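Local coordinates for protein bazooka, isoform C,LD29223p (Drosophila melanogaster, PDB 5OAK) that uses this first PDZ domain of the cell polarity protein Par3 to bind the PDZ-binding motif of Par6, and as a whole protein probably binds phosphatidylinositol and phosphatidic acid, at residues Arg48-Lys62 / Ala78-Gly91. Residues are numbered along the deposited sequence; the frame is centred on the assembly and turned at random. Where two conformers were deposited one is given.
Sequences RLRRDDRILEINGIK and ALESSELRVRVLRG
Arg90, just past strand 83-89, reaches across to Arg48 and Asp53 in the loop before strand 54-58, at one end of an antiparallel strand pair in the PDZ fold of Par3. A turn about its CB-CG bond (chi2 -61°) brings the guanidinium edge-on to two acceptors: NH1 and NH2 both converge on Arg48 O, while NH1 also meets the syn lone pair of Asp53 OD1 at 2.9 Å in a salt bridge. The Arg50 guanidinium lies nearly flat on one face, planes 17° apart and centres 3.6 Å away, and Val88 CG2 sits off-centre over the opposite face. The carboxylate of Asp53 probably offsets some of the like charge in this stack; its OD2 accepts from Arg50 N at 2.8 Å, within the type II turn from Arg50 to Asp53. A leucine in place of Arg90 would probably take both guanidinium donors from Arg48 O and leave Asp53 without its cationic mate, setting the Arg50 group free to turn.

Further along, a beta bulge between Ile55 and Glu57 shifts the register by one residue. Leu56, in the bulge, lays CB over one face of the Arg87 guanidinium, and its CD1 touches Leu89 CG. The same guanidinium turns its edge to Glu57, whose OE2 takes both NE and NH2, NE at 2.9 Å from above the carboxylate plane; Arg87 NH1 goes to Asp5 O. On the other side of the sheet Val86 CG1 packs 3.5 Å from Ile55 CG2, and Val88 CG1 meets Leu49 CD2. Beyond strand 54-58, Asn59 N still donates to Arg85 O, while the side-chain OD1 replaces a main-chain carbonyl: Arg85 N points almost straight at it (2.8 Å, 178° at the hydrogen), and this oxygen also lies 3.3 Å above the centre of the Arg85 guanidinium plane.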
loop_
_atom_site.group_PDB
_atom_site.type_symbol
_atom_site.label_atom_id
_atom_site.label_comp_id
_atom_site.label_asym_id
_atom_site.label_seq_id
_atom_site.Cartn_x
_atom_site.Cartn_y
_atom_site.Cartn_z
ATOM N N ARG A 48 -5.204 5.600 8.736
ATOM C CA ARG A 48 -5.554 4.412 9.535
ATOM C C ARG A 48 -4.929 3.118 9.035
ATOM O O ARG A 48 -5.392 2.042 9.361
ATOM C CB ARG A 48 -7.081 4.242 9.674
ATOM C CG ARG A 48 -7.773 5.530 10.149
ATOM C CD ARG A 48 -9.224 5.235 10.631
ATOM N NE ARG A 48 -9.315 3.945 11.335
ATOM C CZ ARG A 48 -9.270 3.781 12.654
ATOM N NH1 ARG A 48 -9.343 2.557 13.151
ATOM N NH2 ARG A 48 -9.168 4.828 13.471
ATOM N N LEU A 49 -3.845 3.228 8.281
ATOM C CA LEU A 49 -3.023 2.064 7.954
ATOM C C LEU A 49 -2.319 1.575 9.224
ATOM O O LEU A 49 -1.852 2.387 10.051
ATOM C CB LEU A 49 -1.973 2.425 6.895
ATOM C CG LEU A 49 -2.379 2.298 5.446
ATOM C CD1 LEU A 49 -1.208 2.747 4.616
ATOM C CD2 LEU A 49 -2.715 0.867 5.006
ATOM N N ARG A 50 -2.212 0.263 9.378
ATOM C CA ARG A 50 -1.568 -0.360 10.539
ATOM C C ARG A 50 -0.665 -1.507 10.140
ATOM O O ARG A 50 -0.891 -2.162 9.115
ATOM C CB ARG A 50 -2.613 -0.869 11.509
ATOM C CG ARG A 50 -3.413 0.268 12.092
ATOM C CD ARG A 50 -4.036 -0.097 13.368
ATOM N NE ARG A 50 -5.203 -0.917 13.134
ATOM C CZ ARG A 50 -6.424 -0.445 12.907
ATOM N NH1 ARG A 50 -6.643 0.867 12.857
ATOM N NH2 ARG A 50 -7.425 -1.301 12.739
ATOM N N ARG A 51 0.359 -1.747 10.960
ATOM C CA ARG A 51 1.199 -2.923 10.813
ATOM C C ARG A 51 0.332 -4.193 10.667
ATOM O O ARG A 51 -0.693 -4.345 11.355
ATOM C CB ARG A 51 2.150 -3.042 11.999
ATOM C CG ARG A 51 3.014 -4.297 11.945
ATOM C CD ARG A 51 4.068 -4.331 13.048
ATOM N NE ARG A 51 4.675 -5.663 13.166
ATOM C CZ ARG A 51 5.663 -6.153 12.401
ATOM N NH1 ARG A 51 6.206 -5.429 11.409
ATOM N NH2 ARG A 51 6.119 -7.384 12.642
ATOM N N ASP A 52 0.763 -5.083 9.774
ATOM C CA ASP A 52 0.076 -6.347 9.448
ATOM C C ASP A 52 -1.223 -6.189 8.614
ATOM O O ASP A 52 -1.839 -7.200 8.270
ATOM C CB ASP A 52 -0.201 -7.177 10.723
ATOM C CG ASP A 52 1.077 -7.661 11.396
ATOM O OD1 ASP A 52 2.033 -8.026 10.682
ATOM O OD2 ASP A 52 1.123 -7.663 12.651
ATOM N N ASP A 53 -1.583 -4.967 8.204
ATOM C CA ASP A 53 -2.584 -4.821 7.149
ATOM C C ASP A 53 -2.069 -5.516 5.887
ATOM O O ASP A 53 -0.886 -5.401 5.563
ATOM C CB ASP A 53 -2.780 -3.369 6.754
ATOM C CG ASP A 53 -3.574 -2.547 7.746
ATOM O OD1 ASP A 53 -4.210 -3.092 8.700
ATOM O OD2 ASP A 53 -3.608 -1.311 7.490
ATOM N N ARG A 54 -2.957 -6.164 5.149
ATOM C CA ARG A 54 -2.635 -6.652 3.821
ATOM C C ARG A 54 -3.355 -5.776 2.807
ATOM O O ARG A 54 -4.578 -5.737 2.767
ATOM C CB ARG A 54 -3.053 -8.111 3.647
ATOM C CG ARG A 54 -2.660 -8.690 2.299
ATOM C CD ARG A 54 -2.496 -10.200 2.353
ATOM N NE ARG A 54 -3.785 -10.870 2.401
ATOM C CZ ARG A 54 -4.354 -11.482 1.369
ATOM N NH1 ARG A 54 -5.533 -12.059 1.520
ATOM N NH2 ARG A 54 -3.750 -11.518 0.193
ATOM N N ILE A 55 -2.587 -5.064 1.997
ATOM C CA ILE A 55 -3.155 -4.145 1.008
ATOM C C ILE A 55 -3.519 -4.965 -0.225
ATOM O O ILE A 55 -2.648 -5.614 -0.811
ATOM C CB ILE A 55 -2.154 -3.057 0.619
ATOM C CG1 ILE A 55 -1.861 -2.163 1.839
ATOM C CG2 ILE A 55 -2.722 -2.256 -0.556
ATOM C CD1 ILE A 55 -0.596 -1.269 1.585
ATOM N N LEU A 56 -4.784 -4.919 -0.631
ATOM C CA LEU A 56 -5.285 -5.726 -1.738
ATOM C C LEU A 56 -5.518 -4.931 -3.017
ATOM O O LEU A 56 -5.577 -5.502 -4.099
ATOM C CB LEU A 56 -6.587 -6.408 -1.331
ATOM C CG LEU A 56 -6.499 -7.333 -0.120
ATOM C CD1 LEU A 56 -7.838 -8.011 0.106
ATOM C CD2 LEU A 56 -5.402 -8.361 -0.326
ATOM N N GLU A 57 -5.671 -3.623 -2.887
ATOM C CA GLU A 57 -6.120 -2.823 -4.029
ATOM C C GLU A 57 -5.705 -1.387 -3.815
ATOM O O GLU A 57 -5.782 -0.882 -2.664
ATOM C CB GLU A 57 -7.656 -2.944 -4.180
ATOM C CG GLU A 57 -8.285 -2.229 -5.352
ATOM C CD GLU A 57 -9.787 -2.518 -5.450
ATOM O OE1 GLU A 57 -10.525 -1.799 -6.157
ATOM O OE2 GLU A 57 -10.236 -3.486 -4.808
ATOM N N ILE A 58 -5.270 -0.718 -4.886
ATOM C CA ILE A 58 -4.878 0.691 -4.781
ATOM C C ILE A 58 -5.529 1.445 -5.911
ATOM O O ILE A 58 -5.322 1.097 -7.068
ATOM C CB ILE A 58 -3.339 0.888 -4.831
ATOM C CG1 ILE A 58 -2.696 0.096 -3.685
ATOM C CG2 ILE A 58 -3.001 2.420 -4.697
ATOM C CD1 ILE A 58 -1.208 0.109 -3.741
ATOM N N ASN A 59 -6.340 2.451 -5.574
ATOM C CA ASN A 59 -7.028 3.278 -6.575
ATOM C C ASN A 59 -7.742 2.403 -7.600
ATOM O O ASN A 59 -7.682 2.624 -8.823
ATOM C CB ASN A 59 -6.066 4.267 -7.249
ATOM C CG ASN A 59 -5.677 5.370 -6.312
ATOM O OD1 ASN A 59 -6.167 5.405 -5.213
ATOM N ND2 ASN A 59 -4.812 6.271 -6.725
ATOM N N GLY A 60 -8.405 1.372 -7.085
ATOM C CA GLY A 60 -9.233 0.500 -7.908
ATOM C C GLY A 60 -8.525 -0.606 -8.665
ATOM O O GLY A 60 -9.187 -1.428 -9.312
ATOM N N ILE A 61 -7.202 -0.670 -8.539
ATOM C CA ILE A 61 -6.389 -1.668 -9.250
ATOM C C ILE A 61 -6.116 -2.798 -8.241
ATOM O O ILE A 61 -5.398 -2.611 -7.237
ATOM C CB ILE A 61 -5.084 -1.111 -9.804
ATOM C CG1 ILE A 61 -5.356 0.076 -10.742
ATOM C CG2 ILE A 61 -4.278 -2.228 -10.500
ATOM C CD1 ILE A 61 -6.332 -0.240 -11.835
ATOM N N LYS A 62 -6.716 -3.956 -8.479
ATOM C CA LYS A 62 -6.505 -5.124 -7.619
ATOM C C LYS A 62 -5.078 -5.627 -7.729
ATOM O O LYS A 62 -4.547 -5.831 -8.850
ATOM C CB LYS A 62 -7.484 -6.168 -8.035
ATOM C CG LYS A 62 -8.841 -5.768 -7.529
ATOM C CD LYS A 62 -9.895 -6.808 -7.844
ATOM C CE LYS A 62 -11.287 -6.203 -7.628
ATOM N NZ LYS A 62 -12.341 -7.208 -7.894
ATOM N N ALA A 78 -0.081 5.381 -8.977
ATOM C CA ALA A 78 -0.977 5.899 -7.967
ATOM C C ALA A 78 -0.359 7.100 -7.275
ATOM O O ALA A 78 -1.092 8.017 -6.844
ATOM C CB ALA A 78 -1.291 4.807 -6.928
ATOM N N LEU A 79 0.976 7.097 -7.126
ATOM C CA LEU A 79 1.651 8.202 -6.431
ATOM C C LEU A 79 1.688 9.466 -7.275
ATOM O O LEU A 79 2.113 10.530 -6.769
ATOM C CB LEU A 79 3.081 7.807 -5.997
ATOM C CG LEU A 79 3.058 6.794 -4.832
ATOM C CD1 LEU A 79 4.428 6.176 -4.655
ATOM C CD2 LEU A 79 2.530 7.404 -3.513
ATOM N N GLU A 80 1.220 9.398 -8.523
ATOM C CA GLU A 80 0.995 10.607 -9.310
ATOM C C GLU A 80 -0.323 11.261 -8.982
ATOM O O GLU A 80 -0.566 12.387 -9.437
ATOM C CB GLU A 80 1.044 10.311 -10.831
ATOM C CG GLU A 80 2.413 9.808 -11.303
ATOM C CD GLU A 80 3.498 10.881 -11.311
ATOM O OE1 GLU A 80 3.171 12.092 -11.343
ATOM O OE2 GLU A 80 4.690 10.500 -11.316
ATOM N N SER A 81 -1.191 10.580 -8.224
ATOM C CA SER A 81 -2.515 11.146 -7.959
ATOM C C SER A 81 -2.587 11.815 -6.576
ATOM O O SER A 81 -1.682 11.671 -5.736
ATOM C CB SER A 81 -3.592 10.081 -8.101
ATOM O OG SER A 81 -3.535 9.226 -6.992
ATOM N N SER A 82 -3.644 12.587 -6.352
ATOM C CA SER A 82 -3.741 13.419 -5.139
ATOM C C SER A 82 -4.044 12.626 -3.873
ATOM O O SER A 82 -3.873 13.120 -2.769
ATOM C CB SER A 82 -4.809 14.498 -5.334
ATOM O OG SER A 82 -6.075 13.880 -5.456
ATOM N N GLU A 83 -4.511 11.391 -4.012
ATOM C CA GLU A 83 -4.796 10.560 -2.865
ATOM C C GLU A 83 -4.790 9.112 -3.278
ATOM O O GLU A 83 -4.927 8.783 -4.446
ATOM C CB GLU A 83 -6.126 10.914 -2.247
ATOM C CG GLU A 83 -7.233 10.679 -3.188
ATOM C CD GLU A 83 -8.499 11.333 -2.776
ATOM O OE1 GLU A 83 -9.549 10.768 -3.124
ATOM O OE2 GLU A 83 -8.423 12.402 -2.129
ATOM N N LEU A 84 -4.615 8.255 -2.286
ATOM C CA LEU A 84 -4.604 6.811 -2.477
ATOM C C LEU A 84 -5.793 6.215 -1.757
ATOM O O LEU A 84 -5.924 6.375 -0.531
ATOM C CB LEU A 84 -3.335 6.180 -1.901
ATOM C CG LEU A 84 -1.979 6.770 -2.282
ATOM C CD1 LEU A 84 -0.873 5.963 -1.623
ATOM C CD2 LEU A 84 -1.809 6.757 -3.762
ATOM N N ARG A 85 -6.610 5.498 -2.484
ATOM C CA ARG A 85 -7.714 4.732 -1.916
ATOM C C ARG A 85 -7.212 3.302 -1.788
ATOM O O ARG A 85 -6.950 2.646 -2.796
ATOM C CB ARG A 85 -8.953 4.833 -2.809
ATOM C CG ARG A 85 -9.460 6.278 -2.860
ATOM C CD ARG A 85 -10.433 6.562 -3.982
ATOM N NE ARG A 85 -9.934 6.203 -5.310
ATOM C CZ ARG A 85 -9.051 6.908 -6.020
ATOM N NH1 ARG A 85 -8.492 8.038 -5.530
ATOM N NH2 ARG A 85 -8.707 6.456 -7.222
ATOM N N VAL A 86 -7.043 2.829 -0.562
ATOM C CA VAL A 86 -6.324 1.574 -0.327
ATOM C C VAL A 86 -7.229 0.598 0.365
ATOM O O VAL A 86 -7.766 0.906 1.440
ATOM C CB VAL A 86 -5.087 1.886 0.562
ATOM C CG1 VAL A 86 -4.238 0.652 0.791
ATOM C CG2 VAL A 86 -4.244 2.988 -0.089
ATOM N N ARG A 87 -7.447 -0.566 -0.221
ATOM C CA ARG A 87 -8.320 -1.541 0.423
ATOM C C ARG A 87 -7.477 -2.543 1.181
ATOM O O ARG A 87 -6.530 -3.110 0.592
ATOM C CB ARG A 87 -9.192 -2.270 -0.624
ATOM C CG ARG A 87 -10.165 -3.211 0.047
ATOM C CD ARG A 87 -11.281 -3.649 -0.957
ATOM N NE ARG A 87 -10.739 -4.327 -2.125
ATOM C CZ ARG A 87 -10.466 -5.631 -2.226
ATOM N NH1 ARG A 87 -10.673 -6.442 -1.183
ATOM N NH2 ARG A 87 -9.944 -6.117 -3.390
ATOM N N VAL A 88 -7.757 -2.722 2.483
ATOM C CA VAL A 88 -6.928 -3.601 3.298
ATOM C C VAL A 88 -7.751 -4.695 4.018
ATOM O O VAL A 88 -8.917 -4.490 4.334
ATOM C CB VAL A 88 -6.094 -2.815 4.378
ATOM C CG1 VAL A 88 -5.230 -1.746 3.718
ATOM C CG2 VAL A 88 -6.991 -2.193 5.439
ATOM N N LEU A 89 -7.095 -5.819 4.299
ATOM C CA LEU A 89 -7.561 -6.751 5.327
ATOM C C LEU A 89 -6.725 -6.530 6.558
ATOM O O LEU A 89 -5.488 -6.544 6.466
ATOM C CB LEU A 89 -7.395 -8.200 4.869
ATOM C CG LEU A 89 -8.392 -8.741 3.889
ATOM C CD1 LEU A 89 -8.054 -10.207 3.522
ATOM C CD2 LEU A 89 -9.813 -8.630 4.483
ATOM N N ARG A 90 -7.360 -6.374 7.711
ATOM C CA ARG A 90 -6.607 -6.129 8.942
ATOM C C ARG A 90 -5.917 -7.414 9.404
ATOM O O ARG A 90 -6.436 -8.489 9.163
ATOM C CB ARG A 90 -7.546 -5.631 10.028
ATOM C CG ARG A 90 -8.234 -4.317 9.696
ATOM C CD ARG A 90 -7.241 -3.219 9.506
ATOM N NE ARG A 90 -7.902 -1.911 9.532
ATOM C CZ ARG A 90 -7.240 -0.770 9.454
ATOM N NH1 ARG A 90 -5.920 -0.825 9.282
ATOM N NH2 ARG A 90 -7.877 0.412 9.514
ATOM N N GLY A 91 -4.774 -7.290 10.090
ATOM C CA GLY A 91 -4.020 -8.440 10.574
ATOM C C GLY A 91 -4.651 -9.172 11.740
ATOM O O GLY A 91 -5.659 -8.720 12.276
HETATM O O HOH W 1 -3.547 -4.640 10.714
HETATM O O HOH W 2 -8.931 1.083 -4.252
#